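Local atomic coordinates of 3'3'-cGAMP-specific phosphodiesterase 3 (PDB entry 5Z7C), a protein that belongs to the HD-domain family of proteins and carries two HD-type regions in one predominantly helical chain. Residues 190-194 / 195-199; 402-405 / 406-410. The protein carries 2 engineered substitutions. All coordinates share one frame; numbering follows the deposited sequence.

Contact 1 (190-194 / 195-199)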
loop_
_atom_site.group_PDB
_atom_site.type_symbol
_atom_site.label_atom_id
_atom_site.label_comp_id
_atom_site.label_asym_id
_atom_site.label_seq_id
_atom_site.Cartn_x
_atom_site.Cartn_y
_atom_site.Cartn_z
ATOM N N GLU A 190 16.538 -16.093 20.364
ATOM C CA GLU A 190 15.140 -16.295 20.547
ATOM C C GLU A 190 14.506 -15.204 21.352
ATOM O O GLU A 190 13.367 -15.300 21.755
ATOM C CB GLU A 190 14.916 -17.655 21.162
ATOM C CG GLU A 190 15.494 -18.736 20.312
ATOM C CD GLU A 190 15.180 -20.102 20.805
ATOM O OE1 GLU A 190 14.008 -20.459 20.878
ATOM O OE2 GLU A 190 16.113 -20.844 21.101
ATOM N N ALA A 191 15.280 -14.177 21.608
ATOM C CA ALA A 191 14.761 -12.929 22.084
ATOM C C ALA A 191 13.918 -12.359 20.974
ATOM O O ALA A 191 12.935 -11.700 21.208
ATOM C CB ALA A 191 15.863 -12.020 22.429
ATOM N N ILE A 192 14.349 -12.609 19.752
ATOM C CA ILE A 192 13.617 -12.196 18.588
ATOM C C ILE A 192 12.370 -13.002 18.388
ATOM O O ILE A 192 12.414 -14.212 18.418
ATOM C CB ILE A 192 14.429 -12.432 17.363
ATOM C CG1 ILE A 192 15.814 -11.847 17.543
ATOM C CG2 ILE A 192 13.748 -11.827 16.180
ATOM C CD1 ILE A 192 16.636 -11.937 16.325
ATOM N N PRO A 193 11.270 -12.360 18.066
ATOM C CA PRO A 193 10.044 -13.092 17.818
ATOM C C PRO A 193 10.151 -13.999 16.626
ATOM O O PRO A 193 10.840 -13.713 15.699
ATOM C CB PRO A 193 9.063 -11.973 17.563
ATOM C CG PRO A 193 9.486 -10.980 18.483
ATOM C CD PRO A 193 10.962 -10.976 18.418
ATOM N N LEU A 194 9.476 -15.122 16.686
ATOM C CA LEU A 194 9.586 -16.118 15.658
ATOM C C LEU A 194 9.098 -15.618 14.332
ATOM O O LEU A 194 9.644 -15.966 13.314
ATOM C CB LEU A 194 8.848 -17.376 16.066
ATOM C CG LEU A 194 8.779 -18.469 15.021
ATOM C CD1 LEU A 194 10.084 -19.087 14.813
ATOM C CD2 LEU A 194 7.838 -19.477 15.468
ATOM N N PHE A 195 8.058 -14.811 14.341
ATOM C CA PHE A 195 7.522 -14.308 13.098
ATOM C C PHE A 195 8.484 -13.424 12.349
ATOM O O PHE A 195 8.635 -13.536 11.164
ATOM C CB PHE A 195 6.184 -13.617 13.323
ATOM C CG PHE A 195 5.134 -14.509 13.899
ATOM C CD1 PHE A 195 5.218 -15.853 13.778
ATOM C CD2 PHE A 195 4.081 -13.998 14.582
ATOM C CE1 PHE A 195 4.286 -16.642 14.321
ATOM C CE2 PHE A 195 3.159 -14.800 15.119
ATOM C CZ PHE A 195 3.262 -16.114 14.985
ATOM N N SER A 196 9.165 -12.559 13.057
ATOM C CA SER A 196 10.154 -11.701 12.459
ATOM C C SER A 196 11.295 -12.465 11.870
ATOM O O SER A 196 11.810 -12.108 10.844
ATOM C CB SER A 196 10.660 -10.758 13.495
ATOM O OG SER A 196 9.584 -10.241 14.221
ATOM N N ARG A 197 11.695 -13.527 12.527
ATOM C CA ARG A 197 12.749 -14.348 12.024
ATOM C C ARG A 197 12.353 -14.987 10.730
ATOM O O ARG A 197 13.122 -15.053 9.811
ATOM C CB ARG A 197 13.090 -15.408 13.047
ATOM C CG ARG A 197 14.315 -15.110 13.861
ATOM C CD ARG A 197 14.011 -15.155 15.301
ATOM N NE ARG A 197 13.814 -16.517 15.722
ATOM C CZ ARG A 197 13.206 -16.875 16.831
ATOM N NH1 ARG A 197 12.728 -15.963 17.640
ATOM N NH2 ARG A 197 13.091 -18.143 17.128
ATOM N N ILE A 198 11.152 -15.515 10.682
ATOM C CA ILE A 198 10.649 -16.093 9.464
ATOM C C ILE A 198 10.488 -15.053 8.408
ATOM O O ILE A 198 10.811 -15.268 7.267
ATOM C CB ILE A 198 9.298 -16.733 9.707
ATOM C CG1 ILE A 198 9.431 -17.843 10.724
ATOM C CG2 ILE A 198 8.745 -17.312 8.460
ATOM C CD1 ILE A 198 8.150 -18.322 11.210
ATOM N N ALA A 199 9.926 -13.929 8.797
ATOM C CA ALA A 199 9.656 -12.893 7.842
ATOM C C ALA A 199 10.882 -12.305 7.231
ATOM O O ALA A 199 10.933 -12.119 6.041
ATOM C CB ALA A 199 8.851 -11.838 8.466
#
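Arg197 lays its aliphatic part against Ile192, and these two residues make the closely packed side of the contact. Arg197 CD comes 3.4 Å from Ile192 CB and about as near to the CG2 branch, the two side chains running past each other at a slant. The arginine bends at its second and third torsions (chi2 125°, chi3 73°), a fold that turns its head back over the residues leading into helix 194-211. The exact placement of the guanidinium is doubtful, because Arg197 NH1 is modelled too close to Ile192 O; as modelled, Leu194 CA lies over one face of the group, displaced toward its rim.

Backbone bonds close the first turn: Arg197 N donates to Pro193 O at 3.3 Å, and Ile198 N to Leu194 O at 3.1 Å. Pro193 occupies the N-cap position. Beyond it, Leu194 CG meets the CD1 methyl of Ile198 at 3.9 Å, while Ser196 OG passes Pro193 CB at 3.8 Å. Phe195 turns to helix 62-73, packing on Leu68 and Thr71.

Packing loosens toward Glu190, which is exposed. Its OE1 remains 4.5 Å from Arg197 NH2 in the model, beyond a salt bridge; Arg197 NE has a long, weak ion pair with Asp230. The helix start is therefore held by backbone bonds and apolar packing, whereas the nearby carboxylates probably offer the arginine charge weak, long-range compensation.

Contact 2 (402-405 / 406-410)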
loop_
_atom_site.group_PDB
_atom_site.type_symbol
_atom_site.label_atom_id
_atom_site.label_comp_id
_atom_site.label_asym_id
_atom_site.label_seq_id
_atom_site.Cartn_x
_atom_site.Cartn_y
_atom_site.Cartn_z
ATOM N N LEU A 402 -19.246 2.429 -14.125
ATOM C CA LEU A 402 -19.839 3.607 -13.569
ATOM C C LEU A 402 -18.958 4.163 -12.477
ATOM O O LEU A 402 -18.698 5.339 -12.418
ATOM C CB LEU A 402 -21.186 3.255 -12.999
ATOM C CG LEU A 402 -21.998 4.468 -12.621
ATOM C CD1 LEU A 402 -22.054 5.394 -13.781
ATOM C CD2 LEU A 402 -23.364 4.050 -12.223
ATOM N N MET A 403 -18.476 3.285 -11.622
ATOM C CA MET A 403 -17.667 3.676 -10.517
ATOM C C MET A 403 -16.462 4.348 -11.098
ATOM O O MET A 403 -16.021 5.349 -10.623
ATOM C CB MET A 403 -17.175 2.405 -9.854
ATOM C CG MET A 403 -18.168 1.519 -9.147
ATOM S SD MET A 403 -17.278 0.069 -8.557
ATOM C CE MET A 403 -16.302 0.684 -7.218
ATOM N N THR A 404 -15.886 3.734 -12.101
ATOM C CA THR A 404 -14.656 4.222 -12.661
ATOM C C THR A 404 -14.865 5.559 -13.266
ATOM O O THR A 404 -14.013 6.428 -13.195
ATOM C CB THR A 404 -14.140 3.291 -13.703
ATOM O OG1 THR A 404 -13.956 2.022 -13.110
ATOM C CG2 THR A 404 -12.828 3.738 -14.190
ATOM N N ARG A 405 -15.989 5.706 -13.926
ATOM C CA ARG A 405 -16.277 6.967 -14.538
ATOM C C ARG A 405 -16.448 8.065 -13.524
ATOM O O ARG A 405 -15.938 9.140 -13.728
ATOM C CB ARG A 405 -17.493 6.850 -15.437
ATOM C CG ARG A 405 -17.115 6.742 -16.881
ATOM C CD ARG A 405 -17.984 5.781 -17.617
ATOM N NE ARG A 405 -19.362 5.858 -17.182
ATOM C CZ ARG A 405 -20.174 4.820 -17.129
ATOM N NH1 ARG A 405 -19.738 3.633 -17.484
ATOM N NH2 ARG A 405 -21.415 4.966 -16.720
ATOM N N ILE A 406 -17.166 7.812 -12.449
ATOM C CA ILE A 406 -17.328 8.850 -11.479
ATOM C C ILE A 406 -16.013 9.231 -10.862
ATOM O O ILE A 406 -15.662 10.377 -10.847
ATOM C CB ILE A 406 -18.213 8.361 -10.376
ATOM C CG1 ILE A 406 -19.562 7.997 -10.947
ATOM C CG2 ILE A 406 -18.403 9.403 -9.321
ATOM C CD1 ILE A 406 -20.559 7.636 -9.928
ATOM N N ILE A 407 -15.301 8.269 -10.334
ATOM C CA ILE A 407 -14.088 8.554 -9.628
ATOM C C ILE A 407 -13.102 9.187 -10.551
ATOM O O ILE A 407 -12.360 10.051 -10.169
ATOM C CB ILE A 407 -13.539 7.286 -9.003
ATOM C CG1 ILE A 407 -14.436 6.888 -7.858
ATOM C CG2 ILE A 407 -12.159 7.475 -8.472
ATOM C CD1 ILE A 407 -14.084 5.638 -7.264
ATOM N N THR A 408 -13.067 8.714 -11.770
ATOM C CA THR A 408 -12.119 9.218 -12.732
ATOM C C THR A 408 -12.386 10.670 -13.045
ATOM O O THR A 408 -11.483 11.473 -13.151
ATOM C CB THR A 408 -12.182 8.394 -13.982
ATOM O OG1 THR A 408 -13.510 8.459 -14.501
ATOM C CG2 THR A 408 -11.872 6.988 -13.651
ATOM N N THR A 409 -13.654 10.999 -13.171
ATOM C CA THR A 409 -14.061 12.340 -13.464
ATOM C C THR A 409 -13.610 13.235 -12.344
ATOM O O THR A 409 -13.136 14.308 -12.571
ATOM C CB THR A 409 -15.571 12.389 -13.605
ATOM O OG1 THR A 409 -15.934 11.755 -14.826
ATOM C CG2 THR A 409 -16.078 13.786 -13.656
ATOM N N ALA A 410 -13.759 12.778 -11.124
ATOM C CA ALA A 410 -13.327 13.535 -9.989
ATOM C C ALA A 410 -11.858 13.710 -10.038
ATOM O O ALA A 410 -11.343 14.728 -9.700
ATOM C CB ALA A 410 -13.683 12.814 -8.771
#
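Thr409 turns its hydroxyl back along helix 397-416 to Arg405 O, donating from OG1 at 2.8 Å. With OG1 beside its own backbone N (chi1 -72°), the threonine offers two donors to one carbonyl: Thr409 N also reaches Arg405 O, at 3.0 Å, and the two approach from opposite faces of the carbonyl plane.

Thr408 is turned differently. Its OG1 sits between the backbone N and the carbonyl carbon (chi1 59°), within 2.6 Å of Arg405 O but also near Thr404 O, and which of them takes its proton is not settled. The side chains of Thr404 and Thr408 cross at a slant, though the placing of the Thr408 methyl is doubtful. Thr404 OG1 is hydrogen-bonded to Ile400 O, one turn earlier.

Along another flank, Ile406 CD1 lies 4.4 Å from Leu402 CG, a loose apolar contact, while Ile406 itself packs on Ile308 of helix 297-311. The backbone bonds of this turn include Ile406 N to Leu402 O at 2.9 Å and Ile407 N to Met403 O at 3.0 Å. The buried hydroxyls of Thr404 and Thr409 thus find their acceptors among carbonyls of their own helix, whereas the acceptor of Thr408 stays open.

Overall arrangement
The two contacts come in series along the chain, contact 1 closing well before contact 2 opens. Their centres are 44 Å apart and their nearest atoms about 32 Å, with no touch, and they flank the chain's centre on opposite sides at 23 and 21 Å from it. Contact 1 marks the entry into helix 194-211, in the first HD region; contact 2 runs along helix 397-416, in the second. They share no helix. One is a partly buried helix start beside helices 62-73 and 231-242, the other a buried helical stretch, so the two belong to different HD regions of the chain and neither touches the other directly.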